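Local structure of TRAP dicarboxylate transporter-DctP subunit (Rhodobacter sphaeroides, 4PE3) at residues R34-D39 with T73-K78; T94-F99 with L240-V245; L138-G143 with M247-W252. The protein probably binds a small organic acid in the periplasm and hands it to a TRAP-type membrane transporter, as the solute-binding subunit of that system. One frame throughout, in Å; residues are numbered along the deposited sequence.

Interaction 1 (R34-D39 with T73-K78); sequences RFQSSD and TIVDYK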
ATOM      1  N   ARG A  34      -1.067  16.987  16.699  1.00 17.39           N
ATOM      2  CA  ARG A  34      -2.223  16.099  16.532  1.00 16.22           C
ATOM      3  C   ARG A  34      -2.255  15.530  15.111  1.00 17.29           C
ATOM      4  O   ARG A  34      -2.274  16.299  14.130  1.00 16.05           O
ATOM      5  CB  ARG A  34      -3.496  16.885  16.821  1.00 22.13           C
ATOM      6  CG  ARG A  34      -3.329  17.900  17.947  1.00 30.73           C
ATOM      7  CD  ARG A  34      -4.399  18.963  17.883  1.00 33.51           C
ATOM      8  NE  ARG A  34      -5.669  18.466  18.401  1.00 38.57           N
ATOM      9  CZ  ARG A  34      -6.858  18.668  17.839  1.00 36.00           C
ATOM     10  NH1 ARG A  34      -6.978  19.365  16.713  1.00 34.41           N
ATOM     11  NH2 ARG A  34      -7.941  18.173  18.423  1.00 36.39           N
ATOM     12  N   PHE A  35      -2.225  14.209  15.012  1.00 14.36           N
ATOM     13  CA  PHE A  35      -2.265  13.503  13.743  1.00 13.27           C
ATOM     14  C   PHE A  35      -3.545  12.718  13.602  1.00 15.16           C
ATOM     15  O   PHE A  35      -3.939  12.033  14.540  1.00 16.26           O
ATOM     16  CB  PHE A  35      -1.119  12.507  13.676  1.00 13.59           C
ATOM     17  CG  PHE A  35       0.165  13.081  13.206  1.00 13.46           C
ATOM     18  CD1 PHE A  35       0.799  14.089  13.907  1.00 15.84           C
ATOM     19  CD2 PHE A  35       0.766  12.582  12.056  1.00 12.89           C
ATOM     20  CE1 PHE A  35       1.998  14.595  13.461  1.00 19.14           C
ATOM     21  CE2 PHE A  35       1.970  13.100  11.616  1.00 13.93           C
ATOM     22  CZ  PHE A  35       2.573  14.110  12.318  1.00 17.09           C
ATOM     23  N   GLN A  36      -4.220  12.809  12.472  1.00 12.50           N
ATOM     24  CA  GLN A  36      -5.387  12.006  12.217  1.00 12.01           C
ATOM     25  C   GLN A  36      -5.066  10.815  11.324  1.00 11.12           C
ATOM     26  O   GLN A  36      -4.387  10.955  10.294  1.00 11.78           O
ATOM     27  CB  GLN A  36      -6.487  12.829  11.589  1.00 13.16           C
ATOM     28  CG  GLN A  36      -7.787  12.068  11.600  1.00 15.45           C
ATOM     29  CD  GLN A  36      -8.951  12.869  11.121  1.00 21.65           C
ATOM     30  OE1 GLN A  36      -9.468  13.732  11.842  1.00 19.80           O
ATOM     31  NE2 GLN A  36      -9.379  12.608   9.890  1.00 18.94           N
ATOM     32  N   SER A  37      -5.523   9.636  11.722  1.00 10.74           N
ATOM     33  CA  SER A  37      -5.331   8.388  10.993  1.00 10.63           C
ATOM     34  C   SER A  37      -6.435   8.225   9.972  1.00 12.53           C
ATOM     35  O   SER A  37      -7.496   8.819  10.097  1.00 14.76           O
ATOM     36  CB  SER A  37      -5.397   7.247  12.004  1.00 10.21           C
ATOM     37  OG  SER A  37      -5.187   5.997  11.349  1.00 10.57           O
ATOM     38  N   SER A  38      -6.197   7.390   8.966  1.00 11.20           N
ATOM     39  CA  SER A  38      -7.285   6.915   8.104  1.00 14.44           C
ATOM     40  C   SER A  38      -8.010   5.686   8.681  1.00 12.37           C
ATOM     41  O   SER A  38      -8.995   5.222   8.120  1.00 13.22           O
ATOM     42  CB  SER A  38      -6.734   6.590   6.707  1.00 17.54           C
ATOM     43  OG  SER A  38      -5.691   5.658   6.823  1.00 16.15           O
ATOM     44  N   ASP A  39      -7.523   5.153   9.795  1.00 10.99           N
ATOM     45  CA  ASP A  39      -8.127   3.976  10.404  1.00 10.94           C
ATOM     46  C   ASP A  39      -8.901   4.346  11.666  1.00 10.11           C
ATOM     47  O   ASP A  39      -8.611   5.351  12.327  1.00 10.47           O
ATOM     48  CB  ASP A  39      -7.043   2.967  10.720  1.00  9.74           C
ATOM     49  CG  ASP A  39      -6.346   2.455   9.481  1.00 16.48           C
ATOM     50  OD1 ASP A  39      -7.048   2.040   8.550  1.00 18.77           O
ATOM     51  OD2 ASP A  39      -5.104   2.483   9.421  1.00 17.16           O
ATOM     52  N   THR A  73     -12.108  12.129  13.183  1.00 19.29           N
ATOM     53  CA  THR A  73     -12.238  12.809  14.475  1.00 19.86           C
ATOM     54  C   THR A  73     -12.426  14.292  14.307  1.00 21.54           C
ATOM     55  O   THR A  73     -13.330  14.877  14.893  1.00 22.64           O
ATOM     56  CB  THR A  73     -10.992  12.651  15.343  1.00 18.80           C
ATOM     57  OG1 THR A  73     -10.871  11.293  15.736  1.00 18.82           O
ATOM     58  CG2 THR A  73     -11.095  13.515  16.590  1.00 22.97           C
ATOM     59  N   ILE A  74     -11.542  14.892  13.519  1.00 21.43           N
ATOM     60  CA  ILE A  74     -11.523  16.332  13.362  1.00 24.66           C
ATOM     61  C   ILE A  74     -12.061  16.715  11.994  1.00 26.47           C
ATOM     62  O   ILE A  74     -12.816  17.679  11.885  1.00 30.69           O
ATOM     63  CB  ILE A  74     -10.106  16.901  13.560  1.00 26.48           C
ATOM     64  CG1 ILE A  74      -9.545  16.474  14.913  1.00 26.28           C
ATOM     65  CG2 ILE A  74     -10.131  18.423  13.470  1.00 28.20           C
ATOM     66  CD1 ILE A  74     -10.310  17.085  16.102  1.00 26.67           C
ATOM     67  N   VAL A  75     -11.689  15.967  10.954  1.00 23.76           N
ATOM     68  CA  VAL A  75     -12.174  16.266   9.615  1.00 24.93           C
ATOM     69  C   VAL A  75     -12.345  15.013   8.774  1.00 23.34           C
ATOM     70  O   VAL A  75     -11.873  13.943   9.135  1.00 21.58           O
ATOM     71  CB  VAL A  75     -11.211  17.191   8.857  1.00 29.72           C
ATOM     72  CG1 VAL A  75     -11.306  18.607   9.404  1.00 33.87           C
ATOM     73  CG2 VAL A  75      -9.786  16.644   8.919  1.00 31.79           C
ATOM     74  N   ASP A  76     -13.025  15.173   7.647  1.00 27.54           N
ATOM     75  CA  ASP A  76     -13.218  14.099   6.683  1.00 28.68           C
ATOM     76  C   ASP A  76     -11.866  13.545   6.231  1.00 22.16           C
ATOM     77  O   ASP A  76     -10.902  14.298   6.084  1.00 24.51           O
ATOM     78  CB  ASP A  76     -13.988  14.667   5.490  1.00 31.55           C
ATOM     79  CG  ASP A  76     -14.335  13.619   4.468  1.00 35.58           C
ATOM     80  OD1 ASP A  76     -13.543  13.423   3.519  1.00 36.90           O
ATOM     81  OD2 ASP A  76     -15.406  12.999   4.612  1.00 40.91           O
ATOM     82  N   TYR A  77     -11.785  12.235   5.998  1.00 24.34           N
ATOM     83  CA  TYR A  77     -10.525  11.592   5.600  1.00 24.41           C
ATOM     84  C   TYR A  77      -9.874  12.128   4.303  1.00 27.38           C
ATOM     85  O   TYR A  77      -8.661  12.001   4.125  1.00 25.94           O
ATOM     86  CB  TYR A  77     -10.707  10.068   5.512  1.00 26.00           C
ATOM     87  CG  TYR A  77     -11.496   9.592   4.309  1.00 25.40           C
ATOM     88  CD1 TYR A  77     -12.881   9.699   4.265  1.00 30.13           C
ATOM     89  CD2 TYR A  77     -10.853   9.037   3.219  1.00 27.83           C
ATOM     90  CE1 TYR A  77     -13.594   9.267   3.167  1.00 34.47           C
ATOM     91  CE2 TYR A  77     -11.554   8.598   2.120  1.00 28.34           C
ATOM     92  CZ  TYR A  77     -12.925   8.716   2.097  1.00 30.51           C
ATOM     93  OH  TYR A  77     -13.630   8.279   0.996  1.00 36.16           O
ATOM     94  N   LYS A  78     -10.661  12.717   3.403  1.00 24.63           N
ATOM     95  CA  LYS A  78     -10.116  13.267   2.175  1.00 30.13           C
ATOM     96  C   LYS A  78      -9.650  14.703   2.347  1.00 27.51           C
ATOM     97  O   LYS A  78      -9.021  15.265   1.447  1.00 30.14           O
ATOM     98  CB  LYS A  78     -11.149  13.204   1.045  1.00 31.36           C
ATOM     99  CG  LYS A  78     -11.417  11.798   0.546  1.00 31.31           C
ATOM    100  CD  LYS A  78     -11.684  11.792  -0.945  1.00 32.05           C
ATOM    101  CE  LYS A  78     -11.935  10.399  -1.468  1.00 34.17           C
ATOM    102  NZ  LYS A  78     -12.690  10.451  -2.754  1.00 36.25           N
TER
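Gln36 reaches from strand 32-37 and grips the backbone of the loop 73-78 with both ends of its amide. Its CG lies anti to the backbone N (chi1 -168°) and the chain runs on extended, which carries the amide out of the strand to the loop. Gln36 OE1 accepts from Ile74 N at 2.9 Å, with the donor tilted from the carbonyl plane, and from Val75 N at 3.3 Å, here in the plane and on a lone pair. On the other branch Gln36 NE2 donates to Val75 O at 2.9 Å, nearly in its own amide plane. Three bonds, each close to straight, thus fix the rotation of the amide and hold three successive peptide groups of an irregular loop. Beside it, Arg34 and Ile74 cross at about a right angle, and Arg34 NH2 comes within 3.5 Å of Ile74 CD1, a van der Waals contact that approaches the guanidinium obliquely. The contact lies near the protein surface, beside the five-stranded sheet: Met69 of strand 65-69 packs against Arg34, Gln36 and Ile74, while Val75 rests on Thr80 and Ala83 of helix 80-86.

Interaction 2 (T94-F99 with L240-V245); sequences TDTSYF and LPLVEV
Strands 91-95 and 243-248 are antiparallel neighbours in the mixed five-stranded sheet, and their pairing ends here, where the first strand turns into the 3-10 segment 96-98. Thr94 and Glu244 form a hydrogen-bonded pair: Thr94 N gives to Glu244 O at 3.0 Å and Glu244 N to Thr94 O at 2.9 Å. Asp95 and Val243 follow as a non-hydrogen-bonded pair, and a weak bond from Thr96 N to Leu242 O, 3.3 Å long, adds one further backbone link as the chain enters the turn. An Asx turn starts it, with Asp95 OD1 accepting from Ser97 N.

The side chain of Glu244 runs beside that of Thr94, pointing the same way, with Thr94 CG2 4.0 Å from Glu244 CG. Its CG sits between the backbone N and the carbonyl carbon (chi1 64°), and the extended chain beyond it brings the carboxylate under the turn. There Thr96 OG1 donates to Glu244 OE1 at 2.8 Å, arriving on the anti side of the carboxylate and somewhat out of its plane. The same oxygen lies near the edge of the Phe99 ring, 4.0 Å from CE2. Leu242 CD2 packs at 3.4 Å from Thr96 OG1.

The other oxygen, OE2, is bound by His92 and Ser246. A buried carboxylate is therefore held at both oxygens by neutral hydroxyls and a histidine, which if protonated would be expected to stabilise it as an anion. An adjacent acetate, probably from the crystallisation liquor, would oppose this if charged, so the ionisation of Glu244 remains unsettled.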
ATOM      1  N   THR A  94      -2.220   8.330   6.505  1.00 13.35           N
ATOM      2  CA  THR A  94      -3.368   8.087   5.652  1.00 12.51           C
ATOM      3  C   THR A  94      -3.018   7.467   4.298  1.00 12.67           C
ATOM      4  O   THR A  94      -1.863   7.414   3.907  1.00 13.97           O
ATOM      5  CB  THR A  94      -4.173   9.393   5.444  1.00 14.16           C
ATOM      6  OG1 THR A  94      -5.466   9.069   4.927  1.00 16.15           O
ATOM      7  CG2 THR A  94      -3.448  10.333   4.485  1.00 14.93           C
ATOM      8  N   ASP A  95      -4.051   7.006   3.622  1.00 13.54           N
ATOM      9  CA  ASP A  95      -3.942   6.315   2.348  1.00 14.32           C
ATOM     10  C   ASP A  95      -3.803   7.365   1.287  1.00 14.33           C
ATOM     11  O   ASP A  95      -4.739   8.105   0.992  1.00 15.30           O
ATOM     12  CB  ASP A  95      -5.241   5.528   2.141  1.00 17.88           C
ATOM     13  CG  ASP A  95      -5.211   4.601   0.954  1.00 25.81           C
ATOM     14  OD1 ASP A  95      -4.647   4.950  -0.097  1.00 23.47           O
ATOM     15  OD2 ASP A  95      -5.808   3.505   1.081  1.00 32.34           O
ATOM     16  N   THR A  96      -2.624   7.433   0.676  1.00 14.82           N
ATOM     17  CA  THR A  96      -2.332   8.454  -0.331  1.00 16.20           C
ATOM     18  C   THR A  96      -3.250   8.344  -1.554  1.00 16.23           C
ATOM     19  O   THR A  96      -3.508   9.333  -2.240  1.00 16.88           O
ATOM     20  CB  THR A  96      -0.839   8.376  -0.729  1.00 15.49           C
ATOM     21  OG1 THR A  96      -0.048   8.591   0.445  1.00 15.80           O
ATOM     22  CG2 THR A  96      -0.460   9.399  -1.807  1.00 17.89           C
ATOM     23  N   SER A  97      -3.805   7.159  -1.789  1.00 17.63           N
ATOM     24  CA  SER A  97      -4.724   6.988  -2.901  1.00 19.08           C
ATOM     25  C   SER A  97      -6.001   7.818  -2.741  1.00 17.39           C
ATOM     26  O   SER A  97      -6.681   8.088  -3.733  1.00 19.05           O
ATOM     27  CB  SER A  97      -5.082   5.516  -3.085  1.00 18.92           C
ATOM     28  OG  SER A  97      -6.001   5.105  -2.111  1.00 20.31           O
ATOM     29  N   TYR A  98      -6.305   8.237  -1.518  1.00 17.19           N
ATOM     30  CA  TYR A  98      -7.472   9.079  -1.282  1.00 18.56           C
ATOM     31  C   TYR A  98      -7.428  10.385  -2.063  1.00 22.37           C
ATOM     32  O   TYR A  98      -8.455  11.037  -2.270  1.00 22.70           O
ATOM     33  CB  TYR A  98      -7.577   9.417   0.199  1.00 17.98           C
ATOM     34  CG  TYR A  98      -7.982   8.278   1.117  1.00 18.76           C
ATOM     35  CD1 TYR A  98      -8.640   7.151   0.640  1.00 20.12           C
ATOM     36  CD2 TYR A  98      -7.703   8.344   2.468  1.00 20.64           C
ATOM     37  CE1 TYR A  98      -9.018   6.120   1.508  1.00 21.87           C
ATOM     38  CE2 TYR A  98      -8.074   7.333   3.329  1.00 23.68           C
ATOM     39  CZ  TYR A  98      -8.721   6.226   2.840  1.00 23.65           C
ATOM     40  OH  TYR A  98      -9.086   5.228   3.718  1.00 25.84           O
ATOM     41  N   PHE A  99      -6.242  10.758  -2.531  1.00 20.40           N
ATOM     42  CA  PHE A  99      -6.070  12.072  -3.143  1.00 21.31           C
ATOM     43  C   PHE A  99      -5.908  12.000  -4.653  1.00 22.17           C
ATOM     44  O   PHE A  99      -5.507  12.984  -5.287  1.00 23.33           O
ATOM     45  CB  PHE A  99      -4.910  12.787  -2.439  1.00 20.86           C
ATOM     46  CG  PHE A  99      -5.027  12.748  -0.933  1.00 20.42           C
ATOM     47  CD1 PHE A  99      -6.101  13.355  -0.304  1.00 22.50           C
ATOM     48  CD2 PHE A  99      -4.084  12.103  -0.151  1.00 18.93           C
ATOM     49  CE1 PHE A  99      -6.245  13.295   1.078  1.00 22.57           C
ATOM     50  CE2 PHE A  99      -4.224  12.044   1.234  1.00 19.80           C
ATOM     51  CZ  PHE A  99      -5.302  12.659   1.844  1.00 21.42           C
ATOM     52  N   LEU A 240      -0.136  -3.170  -3.054  1.00  9.09           N
ATOM     53  CA  LEU A 240       0.651  -2.859  -1.883  1.00 10.87           C
ATOM     54  C   LEU A 240       0.441  -1.368  -1.598  1.00 13.88           C
ATOM     55  O   LEU A 240       1.203  -0.526  -2.090  1.00 12.07           O
ATOM     56  CB  LEU A 240       2.128  -3.189  -2.131  1.00 11.16           C
ATOM     57  CG  LEU A 240       3.023  -3.367  -0.902  1.00 15.91           C
ATOM     58  CD1 LEU A 240       4.357  -4.038  -1.286  1.00 16.62           C
ATOM     59  CD2 LEU A 240       3.271  -2.041  -0.239  1.00 14.53           C
ATOM     60  N   PRO A 241      -0.610  -1.018  -0.847  1.00 12.08           N
ATOM     61  CA  PRO A 241      -0.948   0.398  -0.679  1.00 13.08           C
ATOM     62  C   PRO A 241       0.066   1.199   0.142  1.00 15.75           C
ATOM     63  O   PRO A 241       0.616   0.723   1.126  1.00 14.19           O
ATOM     64  CB  PRO A 241      -2.296   0.364   0.039  1.00 15.47           C
ATOM     65  CG  PRO A 241      -2.835  -1.012  -0.194  1.00 14.84           C
ATOM     66  CD  PRO A 241      -1.659  -1.912  -0.333  1.00 14.25           C
ATOM     67  N   LEU A 242       0.300   2.438  -0.282  1.00 10.99           N
ATOM     68  CA  LEU A 242       1.197   3.370   0.400  1.00 11.11           C
ATOM     69  C   LEU A 242       0.406   4.188   1.407  1.00 15.88           C
ATOM     70  O   LEU A 242      -0.576   4.832   1.052  1.00 16.95           O
ATOM     71  CB  LEU A 242       1.860   4.303  -0.623  1.00 13.92           C
ATOM     72  CG  LEU A 242       3.038   5.164  -0.202  1.00 17.90           C
ATOM     73  CD1 LEU A 242       3.842   5.657  -1.392  1.00 21.18           C
ATOM     74  CD2 LEU A 242       2.528   6.353   0.571  1.00 18.68           C
ATOM     75  N   VAL A 243       0.835   4.116   2.660  1.00 12.66           N
ATOM     76  CA  VAL A 243       0.302   4.982   3.716  1.00 11.95           C
ATOM     77  C   VAL A 243       1.375   6.005   4.057  1.00 13.08           C
ATOM     78  O   VAL A 243       2.534   5.664   4.327  1.00 16.63           O
ATOM     79  CB  VAL A 243      -0.115   4.156   4.942  1.00 15.29           C
ATOM     80  CG1 VAL A 243      -0.249   5.008   6.163  1.00 17.05           C
ATOM     81  CG2 VAL A 243      -1.405   3.459   4.633  1.00 18.10           C
ATOM     82  N   GLU A 244       1.024   7.275   3.915  1.00 12.77           N
ATOM     83  CA  GLU A 244       1.972   8.342   4.191  1.00 13.76           C
ATOM     84  C   GLU A 244       1.841   8.841   5.623  1.00 13.60           C
ATOM     85  O   GLU A 244       0.724   8.870   6.177  1.00 13.55           O
ATOM     86  CB  GLU A 244       1.746   9.532   3.251  1.00 14.46           C
ATOM     87  CG  GLU A 244       0.393  10.231   3.397  1.00 13.05           C
ATOM     88  CD  GLU A 244       0.239  11.398   2.445  1.00 14.95           C
ATOM     89  OE1 GLU A 244      -0.298  11.200   1.334  1.00 16.83           O
ATOM     90  OE2 GLU A 244       0.653  12.538   2.799  1.00 14.58           O
ATOM     91  N   VAL A 245       2.980   9.197   6.218  1.00 12.15           N
ATOM     92  CA  VAL A 245       3.033   9.943   7.474  1.00 12.27           C
ATOM     93  C   VAL A 245       3.590  11.303   7.085  1.00 13.79           C
ATOM     94  O   VAL A 245       4.728  11.413   6.622  1.00 13.94           O
ATOM     95  CB  VAL A 245       3.966   9.273   8.507  1.00 12.38           C
ATOM     96  CG1 VAL A 245       4.034  10.054   9.782  1.00 14.47           C
ATOM     97  CG2 VAL A 245       3.494   7.850   8.800  1.00 12.15           C
TER

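Interaction 3 (L138-G143 with M247-W252); sequences LINPYG and MNKQKW
Lys249 begins the helix 249-253 with its backbone N bonded to Gly143 O at 2.9 Å, the donor standing above the carbonyl plane; that oxygen serves a second donor, a water. The lysine side chain reaches across to Asn140. CB rests against the same carbonyl, 3.4 Å from Gly143 O. CG lies anti to the backbone N (chi1 -177°), which sends the chain toward Asn140, and CD meets that amide at 3.7 Å from Asn140 ND2. CE passes obliquely across the amide, 4.1 Å from Asn140 CG. The chain then bends at its last torsion (chi4 55°), and NZ finds its hydrogen bond at Gln145 OE1, with a long, weak ion pair to Asp253. The Asn140 amide has its own main partner, Leu144 O, which ND2 reaches.

Two helix ends meet in this contact. Gly143, at positive phi, is the C-prime residue of a Schellman motif that ends the helix running from residue 131: Leu144 N returns to Ile139 O, and Gly143 N bonds Asn140 O. Facing it, Asn248 is the N-cap of the helix 249-253, and its OD1 accepts from Lys251 N at 2.8 Å in the carbonyl plane, while its ND2 bonds Ile84 O. The water bridges the two helix ends, donating to Gly143 O at 2.9 Å and accepting from Gln250 N at 2.8 Å.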
ATOM      1  N   LEU A 138       4.735  16.383  -4.551  1.00 15.48           N
ATOM      2  CA  LEU A 138       3.293  16.298  -4.622  1.00 18.48           C
ATOM      3  C   LEU A 138       2.603  17.048  -3.499  1.00 15.71           C
ATOM      4  O   LEU A 138       1.566  17.653  -3.721  1.00 16.93           O
ATOM      5  CB  LEU A 138       2.842  14.830  -4.593  1.00 16.61           C
ATOM      6  CG  LEU A 138       3.030  14.084  -5.910  1.00 17.98           C
ATOM      7  CD1 LEU A 138       2.774  12.600  -5.727  1.00 18.59           C
ATOM      8  CD2 LEU A 138       2.098  14.646  -6.960  1.00 21.16           C
ATOM      9  N   ILE A 139       3.164  16.998  -2.298  1.00 15.03           N
ATOM     10  CA  ILE A 139       2.423  17.517  -1.155  1.00 15.32           C
ATOM     11  C   ILE A 139       2.935  18.808  -0.530  1.00 16.02           C
ATOM     12  O   ILE A 139       2.178  19.467   0.178  1.00 16.44           O
ATOM     13  CB  ILE A 139       2.148  16.436  -0.063  1.00 16.12           C
ATOM     14  CG1 ILE A 139       3.383  16.098   0.774  1.00 14.27           C
ATOM     15  CG2 ILE A 139       1.610  15.172  -0.723  1.00 14.91           C
ATOM     16  CD1 ILE A 139       3.121  15.117   1.911  1.00 15.90           C
ATOM     17  N   ASN A 140       4.161  19.231  -0.840  1.00 16.36           N
ATOM     18  CA  ASN A 140       4.608  20.573  -0.440  1.00 17.27           C
ATOM     19  C   ASN A 140       3.659  21.639  -0.989  1.00 18.05           C
ATOM     20  O   ASN A 140       3.371  22.618  -0.304  1.00 18.73           O
ATOM     21  CB  ASN A 140       6.033  20.873  -0.892  1.00 17.64           C
ATOM     22  CG  ASN A 140       7.108  20.073  -0.166  1.00 17.26           C
ATOM     23  OD1 ASN A 140       8.268  20.097  -0.591  1.00 19.26           O
ATOM     24  ND2 ASN A 140       6.750  19.353   0.898  1.00 18.61           N
ATOM     25  N   PRO A 141       3.154  21.474  -2.217  1.00 18.07           N
ATOM     26  CA  PRO A 141       2.211  22.482  -2.724  1.00 18.96           C
ATOM     27  C   PRO A 141       0.903  22.585  -1.935  1.00 19.07           C
ATOM     28  O   PRO A 141       0.154  23.558  -2.113  1.00 20.00           O
ATOM     29  CB  PRO A 141       1.945  22.010  -4.161  1.00 18.89           C
ATOM     30  CG  PRO A 141       3.195  21.301  -4.553  1.00 18.37           C
ATOM     31  CD  PRO A 141       3.597  20.562  -3.296  1.00 17.58           C
ATOM     32  N   TYR A 142       0.660  21.618  -1.058  1.00 18.24           N
ATOM     33  CA  TYR A 142      -0.489  21.634  -0.159  1.00 18.35           C
ATOM     34  C   TYR A 142      -0.110  22.018   1.257  1.00 20.64           C
ATOM     35  O   TYR A 142      -0.961  21.990   2.145  1.00 21.21           O
ATOM     36  CB  TYR A 142      -1.169  20.268  -0.188  1.00 17.90           C
ATOM     37  CG  TYR A 142      -1.780  20.021  -1.530  1.00 18.60           C
ATOM     38  CD1 TYR A 142      -2.790  20.839  -2.000  1.00 22.79           C
ATOM     39  CD2 TYR A 142      -1.317  19.021  -2.345  1.00 20.70           C
ATOM     40  CE1 TYR A 142      -3.347  20.635  -3.235  1.00 24.99           C
ATOM     41  CE2 TYR A 142      -1.861  18.805  -3.579  1.00 20.16           C
ATOM     42  CZ  TYR A 142      -2.876  19.613  -4.025  1.00 25.62           C
ATOM     43  OH  TYR A 142      -3.413  19.393  -5.267  1.00 27.76           O
ATOM     44  N   GLY A 143       1.140  22.400   1.492  1.00 18.64           N
ATOM     45  CA  GLY A 143       1.578  22.813   2.816  1.00 19.71           C
ATOM     46  C   GLY A 143       1.974  21.670   3.727  1.00 19.84           C
ATOM     47  O   GLY A 143       2.019  21.866   4.957  1.00 20.88           O
HETATM   48  N   MSE A 247       3.092  15.903   7.758  1.00 17.27           N
HETATM   49  CA  MSE A 247       2.665  16.914   8.719  1.00 18.24           C
HETATM   50  C   MSE A 247       2.777  18.299   8.128  1.00 19.66           C
HETATM   51  O   MSE A 247       3.319  18.498   7.022  1.00 19.96           O
HETATM   52  CB  MSE A 247       3.472  16.805  10.010  1.00 18.91           C
HETATM   53  CG  MSE A 247       4.880  17.369   9.985  1.00 23.58           C
HETATM   54 SE   MSE A 247       5.650  17.451  11.778  0.89 22.27          SE
HETATM   55  CE  MSE A 247       4.543  18.902  12.426  1.00 24.14           C
ATOM     56  N   ASN A 248       2.281  19.265   8.869  1.00 20.66           N
ATOM     57  CA  ASN A 248       2.315  20.645   8.468  1.00 22.22           C
ATOM     58  C   ASN A 248       3.740  21.058   8.183  1.00 23.06           C
ATOM     59  O   ASN A 248       4.616  20.904   9.010  1.00 23.25           O
ATOM     60  CB  ASN A 248       1.750  21.503   9.595  1.00 23.25           C
ATOM     61  CG  ASN A 248       1.778  22.988   9.252  1.00 25.08           C
ATOM     62  OD1 ASN A 248       2.819  23.646   9.302  1.00 26.15           O
ATOM     63  ND2 ASN A 248       0.636  23.490   8.855  1.00 25.54           N
ATOM     64  N   LYS A 249       4.000  21.587   6.993  1.00 23.72           N
ATOM     65  CA  LYS A 249       5.376  21.847   6.594  1.00 25.52           C
ATOM     66  C   LYS A 249       6.009  23.034   7.327  1.00 26.24           C
ATOM     67  O   LYS A 249       7.172  22.982   7.700  1.00 26.71           O
ATOM     68  CB  LYS A 249       5.458  22.082   5.107  1.00 24.84           C
ATOM     69  CG  LYS A 249       6.905  22.276   4.627  1.00 25.71           C
ATOM     70  CD  LYS A 249       7.003  22.223   3.160  1.00 27.25           C
ATOM     71  CE  LYS A 249       8.377  22.599   2.742  1.00 27.84           C
ATOM     72  NZ  LYS A 249       9.416  21.767   3.390  1.00 29.74           N
ATOM     73  N   GLN A 250       5.217  24.063   7.619  1.00 27.28           N
ATOM     74  CA  GLN A 250       5.706  25.181   8.434  1.00 29.00           C
ATOM     75  C   GLN A 250       6.151  24.714   9.811  1.00 28.70           C
ATOM     76  O   GLN A 250       7.209  25.110  10.302  1.00 29.78           O
ATOM     77  CB  GLN A 250       4.646  26.274   8.538  1.00 30.16           C
ATOM     78  CG  GLN A 250       4.559  27.101   7.272  1.00 37.45           C
ATOM     79  CD  GLN A 250       3.457  28.140   7.303  1.00 40.83           C
ATOM     80  OE1 GLN A 250       2.855  28.393   8.344  1.00 43.55           O
ATOM     81  NE2 GLN A 250       3.175  28.735   6.146  1.00 36.68           N
ATOM     82  N   LYS A 251       5.375  23.822  10.427  1.00 27.32           N
ATOM     83  CA  LYS A 251       5.734  23.353  11.758  1.00 27.13           C
ATOM     84  C   LYS A 251       6.946  22.454  11.688  1.00 26.55           C
ATOM     85  O   LYS A 251       7.820  22.514  12.539  1.00 28.29           O
ATOM     86  CB  LYS A 251       4.553  22.663  12.445  1.00 25.98           C
ATOM     87  CG  LYS A 251       3.423  23.628  12.795  1.00 26.92           C
ATOM     88  CD  LYS A 251       2.251  22.940  13.488  1.00 25.93           C
ATOM     89  CE  LYS A 251       1.133  23.958  13.748  1.00 29.19           C
ATOM     90  NZ  LYS A 251       1.562  25.054  14.626  1.00 43.06           N
ATOM     91  N   TRP A 252       6.999  21.617  10.659  1.00 25.36           N
ATOM     92  CA  TRP A 252       8.153  20.764  10.427  1.00 25.70           C
ATOM     93  C   TRP A 252       9.413  21.613  10.263  1.00 26.64           C
ATOM     94  O   TRP A 252      10.430  21.378  10.915  1.00 27.18           O
ATOM     95  CB  TRP A 252       7.918  19.912   9.169  1.00 23.65           C
ATOM     96  CG  TRP A 252       9.123  19.162   8.681  1.00 24.91           C
ATOM     97  CD1 TRP A 252       9.982  19.531   7.674  1.00 25.16           C
ATOM     98  CD2 TRP A 252       9.603  17.912   9.177  1.00 24.72           C
ATOM     99  NE1 TRP A 252      10.966  18.580   7.522  1.00 29.04           N
ATOM    100  CE2 TRP A 252      10.748  17.574   8.428  1.00 23.95           C
ATOM    101  CE3 TRP A 252       9.175  17.046  10.184  1.00 21.96           C
ATOM    102  CZ2 TRP A 252      11.474  16.412   8.666  1.00 25.57           C
ATOM    103  CZ3 TRP A 252       9.891  15.883  10.405  1.00 23.74           C
ATOM    104  CH2 TRP A 252      11.025  15.581   9.657  1.00 26.41           C
TER
HETATM  105  O   HOH W   1       2.862  24.440   6.123  1.00 19.24           O

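How the interactions relate
All three interactions attach to one mixed sheet, but at different depths. Interaction 2 is buried near the centre of the molecule and joins two neighbouring strands by their backbones, with a carboxylate tucked into the core. Interaction 1 lies at the surface, where a side-chain amide, not a strand ladder, ties a loop down; Tyr77 meets Tyr98 edge-to-face where the two contacts touch. Interaction 3, partly buried, shares strand 243-248 with interaction 2 but takes its far end, where peptide groups at two helix termini and a water do the bonding. Ile139 CD1 packs on Glu244 OE2 between these two, and Phe35 on Met247 joins interactions 1 and 3.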